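Local coordinates for putative rhamnosidase (PDB 3W5M), which hydrolyses terminal non-reducing alpha-L-rhamnose residues from alpha-L-rhamnosides such as citrus flavonoids and the arabinogalactan-protein gum arabic, at residues A[540-545]-A[631-636]; A[589-594]-A[619-624]; A[849-854]-A[916-921]; A[894-899]-A[910-915]. One frame throughout, in Å; residues are numbered along the deposited sequence.

Interaction 1 (A[540-545]-A[631-636]); sequences ANLRSA and TPARDE
Arg543 takes hold of the Asp635 carboxylate side-on, with NE 2.7 Å and NH2 2.9 Å from the same oxygen, OD1 of Asp635. That oxygen receives NE on its syn lone pair, whereas NH2 comes in from above the carboxylate plane; the bend of the arginine chain at chi3 (-54°) helps bring both nitrogens round. The other oxygen, OD2 of Asp635, has Ser544 OG 2.6 Å away on its anti side and a weak bond from Ser544 N, which should keep the carboxylate from turning. Leu542 to Ala545 form a type II' beta turn, Asp635 is the centre of an inverse gamma turn, and the two loops meet beside the pocket where Arg634, Asp635 and Glu636 bind rhamnose. Packing is close on the buried flank: Ala545 CB sits 3.6 Å from Asp635 N, Leu542 CD2 touches Ala633 CB at 3.9 Å, and CD of Arg634 lies over the Arg543 guanidinium, 3.6 Å from CZ of Arg543. Toward solvent, where Ser544 is exposed and Arg543 partly so, a water joins NH1 of Arg543 to Glu636 OE1, supplementing a weak direct bond from NH2. Arg634 itself grips that oxygen side-on and sends NH1 to Glu895. A methionine in place of Arg543 would probably strand Asp635 OD1 without its two donors and leave the side chain of Arg634 without the flat group it packs against.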
# COMPACT_ATOMS: atom_id res chain seq x y z
N ALA A 540 -11.00 14.43 11.30
CA ALA A 540 -12.29 14.20 10.64
C ALA A 540 -12.18 13.54 9.25
O ALA A 540 -13.05 12.75 8.84
CB ALA A 540 -13.08 15.50 10.55
N ASN A 541 -11.10 13.84 8.54
CA ASN A 541 -10.90 13.30 7.17
C ASN A 541 -10.54 11.80 7.17
O ASN A 541 -10.55 11.15 6.11
CB ASN A 541 -9.87 14.13 6.40
CG ASN A 541 -8.45 13.94 6.90
OD1 ASN A 541 -8.16 14.05 8.11
ND2 ASN A 541 -7.54 13.63 5.98
N LEU A 542 -10.22 11.27 8.36
CA LEU A 542 -9.91 9.86 8.50
C LEU A 542 -11.18 9.00 8.51
O LEU A 542 -11.11 7.77 8.35
CB LEU A 542 -9.05 9.60 9.76
CG LEU A 542 -7.76 10.40 9.95
CD1 LEU A 542 -7.09 9.92 11.23
CD2 LEU A 542 -6.77 10.30 8.77
N ARG A 543 -12.35 9.66 8.67
CA ARG A 543 -13.63 9.02 8.68
C ARG A 543 -13.67 7.93 9.76
O ARG A 543 -13.35 8.20 10.91
CB ARG A 543 -14.01 8.53 7.26
CG ARG A 543 -13.83 9.65 6.23
CD ARG A 543 -14.46 9.30 4.87
NE ARG A 543 -13.96 8.03 4.35
CZ ARG A 543 -13.82 7.73 3.06
NH1 ARG A 543 -14.12 8.62 2.10
NH2 ARG A 543 -13.37 6.52 2.73
N SER A 544 -13.99 6.69 9.40
CA SER A 544 -14.10 5.64 10.42
C SER A 544 -12.79 5.06 10.95
O SER A 544 -12.81 4.34 11.95
CB SER A 544 -15.02 4.52 9.92
OG SER A 544 -14.31 3.61 9.10
N ALA A 545 -11.65 5.37 10.32
CA ALA A 545 -10.35 4.86 10.81
C ALA A 545 -9.90 5.60 12.10
O ALA A 545 -9.51 6.77 12.04
CB ALA A 545 -9.29 4.96 9.71
N THR A 631 -4.77 6.21 -0.64
CA THR A 631 -4.35 6.98 0.53
C THR A 631 -4.02 6.01 1.64
O THR A 631 -4.62 4.95 1.73
CB THR A 631 -5.44 7.97 1.00
OG1 THR A 631 -5.19 8.35 2.36
CG2 THR A 631 -6.80 7.33 0.98
N PRO A 632 -3.03 6.36 2.46
CA PRO A 632 -2.60 5.44 3.53
C PRO A 632 -3.25 5.74 4.89
O PRO A 632 -2.94 5.06 5.89
CB PRO A 632 -1.10 5.71 3.60
CG PRO A 632 -0.97 7.17 3.26
CD PRO A 632 -2.10 7.49 2.30
N ALA A 633 -4.13 6.73 4.95
CA ALA A 633 -4.53 7.29 6.25
C ALA A 633 -6.00 7.05 6.61
O ALA A 633 -6.30 6.58 7.71
CB ALA A 633 -4.15 8.77 6.36
N ARG A 634 -6.93 7.37 5.71
CA ARG A 634 -8.34 7.17 6.05
C ARG A 634 -8.78 5.72 5.95
O ARG A 634 -7.96 4.83 5.65
CB ARG A 634 -9.25 8.08 5.19
CG ARG A 634 -9.27 7.72 3.72
CD ARG A 634 -10.35 8.55 3.04
NE ARG A 634 -10.40 8.37 1.58
CZ ARG A 634 -10.22 9.36 0.70
NH1 ARG A 634 -9.96 10.60 1.12
NH2 ARG A 634 -10.29 9.11 -0.60
N ASP A 635 -10.06 5.47 6.18
CA ASP A 635 -10.64 4.12 6.04
C ASP A 635 -10.85 3.75 4.54
O ASP A 635 -11.98 3.52 4.10
CB ASP A 635 -11.94 4.01 6.82
CG ASP A 635 -13.01 5.02 6.34
OD1 ASP A 635 -12.69 5.95 5.54
OD2 ASP A 635 -14.19 4.89 6.79
N GLU A 636 -9.76 3.71 3.77
CA GLU A 636 -9.82 3.30 2.37
C GLU A 636 -8.58 2.45 2.11
O GLU A 636 -8.60 1.29 2.45
CB GLU A 636 -9.99 4.52 1.45
CG GLU A 636 -10.43 4.11 0.06
CD GLU A 636 -11.29 5.14 -0.64
OE1 GLU A 636 -11.46 6.27 -0.09
OE2 GLU A 636 -11.79 4.81 -1.75
O HOH W 1 -13.87 7.69 -0.59

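Interaction 2 (A[589-594]-A[619-624]); sequences GRVMHT and GQRGNF
Thr594 N gives an almost straight hydrogen bond to Phe624 O, 2.9 Å long with 174° at the hydrogen. Beside it, CG2 of Thr594 comes 4.0 Å from CB of Phe624, the two side chains lying side by side and pointing the same way, with the methyl at the edge of the phenyl ring. Gln620 CG, from the same segment, lies over the centre of one face of that ring, and Phe624 also stacks with Phe660. His593 supplies the second point of contact. Its CG lies between the backbone N and the carbonyl carbon (chi1 51°), which swings the imidazole over against Arg621, where CB of Arg621 sits above the ring face, 4.0 Å from the centroid, in a CH-pi contact. ND1 of His593 turns back to Thr594 O at 2.9 Å and fixes the rotation of the ring. At the far side NE2 of His593 shares a water with NH1 of Arg621, whose guanidinium also bonds Thr617 and makes a cation-pi contact with Trp618. A second water ties Met592 O to Arg621 O, the latter by a weak bond. Together these contacts dock strand 587-594, an inner strand of the concanavalin-like beta-sandwich, onto the C-terminal end of helix 607-622 of the catalytic six-hairpin domain, an (alpha/alpha)6-barrel: a sandwich-to-barrel domain junction.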
# COMPACT_ATOMS: atom_id res chain seq x y z
N GLY A 589 8.91 8.38 14.45
CA GLY A 589 8.18 7.68 13.39
C GLY A 589 9.04 6.63 12.73
O GLY A 589 10.25 6.83 12.50
N ARG A 590 8.43 5.48 12.38
CA ARG A 590 9.15 4.43 11.66
C ARG A 590 8.47 4.33 10.31
O ARG A 590 7.33 3.88 10.23
CB ARG A 590 9.11 3.11 12.42
CG ARG A 590 9.76 3.23 13.80
CD ARG A 590 9.64 1.93 14.60
NE ARG A 590 8.25 1.55 14.75
CZ ARG A 590 7.77 0.30 14.77
NH1 ARG A 590 8.58 -0.77 14.68
NH2 ARG A 590 6.46 0.11 14.89
N VAL A 591 9.15 4.81 9.29
CA VAL A 591 8.60 4.90 7.92
C VAL A 591 8.68 3.50 7.27
O VAL A 591 9.78 2.96 7.14
CB VAL A 591 9.42 5.89 7.09
CG1 VAL A 591 8.95 5.96 5.64
CG2 VAL A 591 9.35 7.28 7.74
N MET A 592 7.53 2.95 6.87
CA MET A 592 7.44 1.61 6.29
C MET A 592 6.90 1.63 4.88
O MET A 592 5.93 2.31 4.63
CB MET A 592 6.46 0.78 7.11
CG MET A 592 7.00 0.46 8.48
SD MET A 592 5.75 -0.37 9.49
CE MET A 592 6.57 -0.23 11.09
N HIS A 593 7.53 0.86 4.00
CA HIS A 593 7.03 0.69 2.61
C HIS A 593 7.72 -0.50 1.97
O HIS A 593 8.59 -1.14 2.58
CB HIS A 593 7.22 1.97 1.75
CG HIS A 593 8.60 2.55 1.76
ND1 HIS A 593 9.64 2.02 1.04
CD2 HIS A 593 9.08 3.68 2.35
CE1 HIS A 593 10.72 2.76 1.22
NE2 HIS A 593 10.40 3.78 2.00
N THR A 594 7.30 -0.83 0.75
CA THR A 594 7.99 -1.87 0.01
C THR A 594 9.52 -1.68 -0.05
O THR A 594 10.03 -0.55 -0.20
CB THR A 594 7.39 -2.03 -1.40
OG1 THR A 594 7.96 -3.20 -2.03
CG2 THR A 594 7.64 -0.83 -2.26
N GLY A 619 4.85 10.98 -1.31
CA GLY A 619 3.53 10.49 -1.66
C GLY A 619 3.61 9.09 -2.26
O GLY A 619 2.76 8.24 -1.98
N GLN A 620 4.65 8.83 -3.05
CA GLN A 620 4.78 7.50 -3.65
C GLN A 620 5.07 6.48 -2.55
O GLN A 620 4.39 5.46 -2.41
CB GLN A 620 5.90 7.46 -4.67
CG GLN A 620 6.13 6.07 -5.26
CD GLN A 620 7.26 6.05 -6.27
OE1 GLN A 620 7.47 5.05 -6.98
NE2 GLN A 620 8.02 7.12 -6.31
N ARG A 621 6.09 6.75 -1.76
CA ARG A 621 6.50 5.73 -0.78
C ARG A 621 5.42 5.47 0.26
O ARG A 621 5.26 4.33 0.74
CB ARG A 621 7.86 6.08 -0.15
CG ARG A 621 7.81 7.05 1.02
CD ARG A 621 9.22 7.38 1.45
NE ARG A 621 9.80 8.44 0.62
CZ ARG A 621 11.02 8.96 0.80
NH1 ARG A 621 11.83 8.50 1.75
NH2 ARG A 621 11.44 9.95 0.01
N GLY A 622 4.66 6.50 0.60
CA GLY A 622 3.59 6.34 1.59
C GLY A 622 2.49 5.41 1.12
O GLY A 622 1.78 4.78 1.92
N ASN A 623 2.33 5.33 -0.20
CA ASN A 623 1.27 4.51 -0.75
C ASN A 623 1.76 3.25 -1.46
O ASN A 623 1.00 2.63 -2.25
CB ASN A 623 0.49 5.36 -1.75
CG ASN A 623 -0.43 6.33 -1.05
OD1 ASN A 623 -1.46 5.93 -0.51
ND2 ASN A 623 -0.05 7.61 -1.02
N PHE A 624 3.02 2.89 -1.25
CA PHE A 624 3.57 1.67 -1.86
C PHE A 624 3.82 0.68 -0.71
O PHE A 624 4.95 0.32 -0.43
CB PHE A 624 4.84 1.99 -2.64
CG PHE A 624 4.62 2.26 -4.11
CD1 PHE A 624 3.47 2.92 -4.55
CD2 PHE A 624 5.59 1.87 -5.06
CE1 PHE A 624 3.28 3.17 -5.92
CE2 PHE A 624 5.40 2.12 -6.40
CZ PHE A 624 4.25 2.78 -6.83
O HOH W 2 5.97 4.87 3.59
O HOH W 3 11.97 6.07 3.08

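Interaction 3 (A[849-854]-A[916-921]); sequences TGFLGT and HYAYGS
Residues 851-853 have helical torsions and 918-920 form a 3-10 segment; the two backbones come nearest at Phe851 and Ala918, their CA atoms 6.3 Å apart. With no hydrogen bond crossing, the side chains carry the contact. The Phe851 ring meets two neighbours in different ways: Ala918 CB stands over the centre of its face, 3.7 Å from the centroid, while the edge of the Phe851 ring points at the face of Tyr919 in a T-shaped pair, planes at 85°. CD1 of Phe851 is 3.3 Å from Tyr919 OH. Tyr919 CG lies anti to the carbonyl carbon (chi1 -65°), which sends the ring across to Thr854, whose OG1 comes 3.5 Å from CE1 of Tyr919. That hydroxyl donates to Gly850 O at 2.8 Å and accepts from Thr849 OG1, so its polar needs are met within its own loop. With a valine in place of Tyr919, Phe851 would probably lose the aromatic face its edge rests on and Trp897 its stacking partner. The pair of loops belongs to the (alpha/alpha)6-barrel and backs its active-site pocket, where His916, brushed by Phe851 CZ and hydrogen-bonded through ND1 to Ser913 OG, binds rhamnose.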
# COMPACT_ATOMS: atom_id res chain seq x y z
N THR A 849 -7.30 21.04 -14.68
CA THR A 849 -7.44 19.60 -14.92
C THR A 849 -7.59 18.79 -13.62
O THR A 849 -6.98 19.15 -12.61
CB THR A 849 -6.20 19.07 -15.67
OG1 THR A 849 -5.01 19.55 -15.03
CG2 THR A 849 -6.20 19.63 -17.09
N GLY A 850 -8.33 17.69 -13.69
CA GLY A 850 -8.41 16.67 -12.61
C GLY A 850 -7.41 15.51 -12.76
O GLY A 850 -6.35 15.67 -13.36
N PHE A 851 -7.77 14.33 -12.21
CA PHE A 851 -6.89 13.16 -12.19
C PHE A 851 -6.38 12.69 -13.53
O PHE A 851 -5.21 12.33 -13.64
CB PHE A 851 -7.57 11.97 -11.49
CG PHE A 851 -7.43 12.00 -9.98
CD1 PHE A 851 -7.32 13.22 -9.30
CD2 PHE A 851 -7.41 10.83 -9.25
CE1 PHE A 851 -7.18 13.27 -7.91
CE2 PHE A 851 -7.28 10.86 -7.86
CZ PHE A 851 -7.18 12.09 -7.19
N LEU A 852 -7.24 12.71 -14.54
CA LEU A 852 -6.92 12.14 -15.85
C LEU A 852 -6.21 13.12 -16.78
O LEU A 852 -5.31 12.73 -17.54
CB LEU A 852 -8.19 11.62 -16.51
CG LEU A 852 -8.89 10.42 -15.88
CD1 LEU A 852 -10.08 10.09 -16.77
CD2 LEU A 852 -7.93 9.24 -15.77
N GLY A 853 -6.61 14.39 -16.71
CA GLY A 853 -5.94 15.46 -17.44
C GLY A 853 -4.58 15.88 -16.93
O GLY A 853 -3.69 16.15 -17.73
N THR A 854 -4.39 15.94 -15.61
CA THR A 854 -3.15 16.47 -15.04
C THR A 854 -1.84 15.79 -15.48
O THR A 854 -0.88 16.48 -15.77
CB THR A 854 -3.22 16.59 -13.50
OG1 THR A 854 -4.28 17.50 -13.17
CG2 THR A 854 -1.89 17.10 -12.88
N HIS A 916 -2.45 11.54 -1.53
CA HIS A 916 -2.75 10.78 -2.75
C HIS A 916 -1.65 11.10 -3.76
O HIS A 916 -1.33 12.27 -3.95
CB HIS A 916 -4.04 11.29 -3.39
CG HIS A 916 -5.28 10.57 -2.96
ND1 HIS A 916 -5.78 10.65 -1.67
CD2 HIS A 916 -6.17 9.83 -3.66
CE1 HIS A 916 -6.90 9.96 -1.59
NE2 HIS A 916 -7.16 9.45 -2.78
N TYR A 917 -1.07 10.10 -4.43
CA TYR A 917 0.01 10.42 -5.34
C TYR A 917 -0.41 10.99 -6.71
O TYR A 917 0.45 11.46 -7.45
CB TYR A 917 1.00 9.24 -5.55
CG TYR A 917 0.41 7.88 -5.81
CD1 TYR A 917 -0.52 7.65 -6.83
CD2 TYR A 917 0.82 6.80 -5.05
CE1 TYR A 917 -1.05 6.38 -7.05
CE2 TYR A 917 0.31 5.54 -5.26
CZ TYR A 917 -0.62 5.33 -6.26
OH TYR A 917 -1.10 4.06 -6.44
N ALA A 918 -1.71 10.98 -7.02
CA ALA A 918 -2.18 11.28 -8.40
C ALA A 918 -1.60 12.57 -9.00
O ALA A 918 -1.08 12.56 -10.13
CB ALA A 918 -3.71 11.29 -8.47
N TYR A 919 -1.67 13.68 -8.25
CA TYR A 919 -1.12 14.95 -8.76
C TYR A 919 0.40 15.04 -8.74
O TYR A 919 0.97 15.98 -9.29
CB TYR A 919 -1.79 16.16 -8.07
CG TYR A 919 -3.27 16.26 -8.39
CD1 TYR A 919 -3.74 16.08 -9.69
CD2 TYR A 919 -4.21 16.55 -7.39
CE1 TYR A 919 -5.09 16.15 -10.00
CE2 TYR A 919 -5.56 16.64 -7.69
CZ TYR A 919 -5.99 16.44 -8.99
OH TYR A 919 -7.33 16.53 -9.29
N GLY A 920 1.06 14.07 -8.11
CA GLY A 920 2.51 13.90 -8.25
C GLY A 920 2.94 13.41 -9.63
O GLY A 920 4.14 13.30 -9.90
N SER A 921 1.97 13.15 -10.51
CA SER A 921 2.25 12.75 -11.91
C SER A 921 2.97 13.81 -12.74
O SER A 921 3.46 13.52 -13.84
CB SER A 921 0.99 12.26 -12.62
OG SER A 921 -0.06 13.23 -12.63

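Interaction 4 (A[894-899]-A[910-915]); sequences WERWDS and EMNSFN
Glu895 and Arg896 reach the 910-915 segment by different torsions. Glu895 has CG anti to the backbone N (chi1 -170°) and runs out extended, bringing OE1 to 2.8 Å from Ser913 N. Arg896 has CG anti to the carbonyl carbon (chi1 -67°), and its straight chain delivers NE to 2.8 Å from Met911 O, with NH2 of Arg896 on the same oxygen at 2.9 Å; both nitrogens keep that oxygen in the guanidinium plane. The Glu895 backbone answers its side chain, N of Glu895 donating to Ser913 O at 2.9 Å, so the two residues are tied twice. Met911 crosses Glu895 at about a right angle, with CG and SD against OE2 of Glu895, and its bend at chi3 carries CE toward NH2 of Arg896. The contact holds Glu895, probably the proton acceptor, at the active-site pocket of the (alpha/alpha)6-barrel; its OE1 also makes a salt bridge to Arg634. Ser913 OG, which accepts from Asn915 N in an ST turn, is bonded to His916 as well. Arg896 to Ser899 form a type I beta turn, and Asn912 clasps its end with both arms of the amide: OD1 of Asn912 accepts from Ser899 OG at 2.7 Å, and ND2 of Asn912 donates to Ser899 O at 3.1 Å. Ser899 OG in turn accepts from Arg896 N. Trp894 and Phe914 add an aromatic pair on the flank of Ser899. Phe914 directs its edge at the five-membered ring of Trp894, planes 83° apart, with CD2 of Phe914 3.6 Å from NE1 of Trp894, while CE2 of Phe914 rests against CB of Ser899.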
# COMPACT_ATOMS: atom_id res chain seq x y z
N TRP A 894 -1.63 16.29 -2.18
CA TRP A 894 -3.01 16.16 -1.67
C TRP A 894 -3.98 15.56 -2.67
O TRP A 894 -3.78 15.68 -3.89
CB TRP A 894 -3.54 17.54 -1.25
CG TRP A 894 -2.74 18.27 -0.25
CD1 TRP A 894 -1.79 17.77 0.60
CD2 TRP A 894 -2.86 19.67 0.05
NE1 TRP A 894 -1.30 18.79 1.40
CE2 TRP A 894 -1.95 19.96 1.09
CE3 TRP A 894 -3.66 20.70 -0.47
CZ2 TRP A 894 -1.79 21.26 1.61
CZ3 TRP A 894 -3.51 22.00 0.06
CH2 TRP A 894 -2.60 22.25 1.10
N GLU A 895 -5.06 14.97 -2.15
CA GLU A 895 -6.12 14.45 -2.99
C GLU A 895 -6.76 15.54 -3.87
O GLU A 895 -7.16 15.23 -5.00
CB GLU A 895 -7.21 13.80 -2.15
CG GLU A 895 -8.26 13.01 -2.94
CD GLU A 895 -9.20 12.22 -2.03
OE1 GLU A 895 -9.28 12.55 -0.82
OE2 GLU A 895 -9.87 11.27 -2.54
N ARG A 896 -6.89 16.76 -3.33
CA ARG A 896 -7.62 17.86 -4.03
C ARG A 896 -6.69 19.04 -4.23
O ARG A 896 -5.82 19.29 -3.40
CB ARG A 896 -8.81 18.34 -3.18
CG ARG A 896 -9.93 17.34 -3.00
CD ARG A 896 -10.88 17.82 -1.90
NE ARG A 896 -11.97 16.91 -1.61
CZ ARG A 896 -13.15 16.91 -2.23
NH1 ARG A 896 -13.39 17.76 -3.21
NH2 ARG A 896 -14.08 16.03 -1.89
N TRP A 897 -6.90 19.82 -5.28
CA TRP A 897 -6.15 21.05 -5.42
C TRP A 897 -6.35 21.97 -4.20
O TRP A 897 -5.44 22.70 -3.80
CB TRP A 897 -6.53 21.75 -6.75
CG TRP A 897 -6.14 20.94 -7.98
CD1 TRP A 897 -6.98 20.32 -8.86
CD2 TRP A 897 -4.80 20.67 -8.44
NE1 TRP A 897 -6.24 19.70 -9.86
CE2 TRP A 897 -4.91 19.92 -9.63
CE3 TRP A 897 -3.53 21.03 -7.98
CZ2 TRP A 897 -3.78 19.47 -10.34
CZ3 TRP A 897 -2.40 20.61 -8.69
CH2 TRP A 897 -2.55 19.84 -9.87
N ASP A 898 -7.53 21.87 -3.59
CA ASP A 898 -7.90 22.71 -2.44
C ASP A 898 -8.16 21.92 -1.17
O ASP A 898 -9.09 22.24 -0.44
CB ASP A 898 -9.18 23.50 -2.76
CG ASP A 898 -10.31 22.62 -3.20
OD1 ASP A 898 -10.07 21.43 -3.50
OD2 ASP A 898 -11.47 23.09 -3.25
N SER A 899 -7.37 20.88 -0.88
CA SER A 899 -7.62 20.11 0.36
C SER A 899 -7.64 21.03 1.60
O SER A 899 -8.46 20.83 2.50
CB SER A 899 -6.65 18.94 0.50
OG SER A 899 -7.01 17.92 -0.42
N GLU A 910 -15.79 14.22 4.14
CA GLU A 910 -16.40 13.08 3.50
C GLU A 910 -15.43 12.45 2.51
O GLU A 910 -15.49 11.25 2.26
CB GLU A 910 -17.70 13.46 2.79
CG GLU A 910 -18.91 13.44 3.71
CD GLU A 910 -20.08 14.25 3.17
OE1 GLU A 910 -19.94 14.82 2.06
OE2 GLU A 910 -21.13 14.31 3.85
N MET A 911 -14.55 13.26 1.94
CA MET A 911 -13.46 12.75 1.09
C MET A 911 -12.37 13.81 0.93
O MET A 911 -12.47 14.70 0.08
CB MET A 911 -14.00 12.26 -0.27
CG MET A 911 -13.03 11.35 -1.02
SD MET A 911 -13.50 11.22 -2.78
CE MET A 911 -13.08 12.87 -3.33
N ASN A 912 -11.34 13.74 1.78
CA ASN A 912 -10.27 14.72 1.75
C ASN A 912 -8.93 14.26 2.32
O ASN A 912 -8.56 14.61 3.46
CB ASN A 912 -10.68 16.02 2.46
CG ASN A 912 -9.73 17.16 2.16
OD1 ASN A 912 -9.22 17.25 1.05
ND2 ASN A 912 -9.47 18.02 3.15
N SER A 913 -8.16 13.57 1.50
CA SER A 913 -6.84 13.05 1.91
C SER A 913 -5.69 14.04 1.63
O SER A 913 -5.72 14.81 0.65
CB SER A 913 -6.62 11.69 1.24
OG SER A 913 -5.25 11.51 0.86
N PHE A 914 -4.68 14.05 2.50
CA PHE A 914 -3.49 14.85 2.27
C PHE A 914 -2.30 14.05 1.74
O PHE A 914 -1.16 14.52 1.79
CB PHE A 914 -3.12 15.65 3.52
CG PHE A 914 -4.18 16.63 3.91
CD1 PHE A 914 -5.25 16.23 4.70
CD2 PHE A 914 -4.16 17.93 3.41
CE1 PHE A 914 -6.25 17.13 5.04
CE2 PHE A 914 -5.15 18.84 3.74
CZ PHE A 914 -6.21 18.44 4.54
N ASN A 915 -2.59 12.87 1.19
CA ASN A 915 -1.54 11.97 0.71
C ASN A 915 -2.07 11.00 -0.37
O ASN A 915 -2.18 9.80 -0.15
CB ASN A 915 -0.93 11.19 1.92
CG ASN A 915 0.46 10.63 1.64
OD1 ASN A 915 0.98 10.70 0.52
ND2 ASN A 915 1.08 10.08 2.69

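Overall arrangement
All four contacts are largely buried, but interaction 1 reaches solvent at Ser544 and partly at Arg543, and interaction 4 partly at Arg896 and Met911. Interactions 1 and 2 each join the concanavalin-like domain to the catalytic barrel, the first mainly through charge at the pocket, the second through a backbone bond, waters and packing at a helix end. Interactions 3 and 4 lie wholly within the barrel: aromatic packing dominates the former, while the latter mixes backbone and side-chain hydrogen bonds with one T-shaped pair. Interactions 1, 3 and 4 converge on the rhamnose pocket, where His916 packs against both Arg634 and Glu895. Interaction 2 stands farther back, linked to 910-915 through Asn623 and Asn915 and to 916-921 through Tyr917.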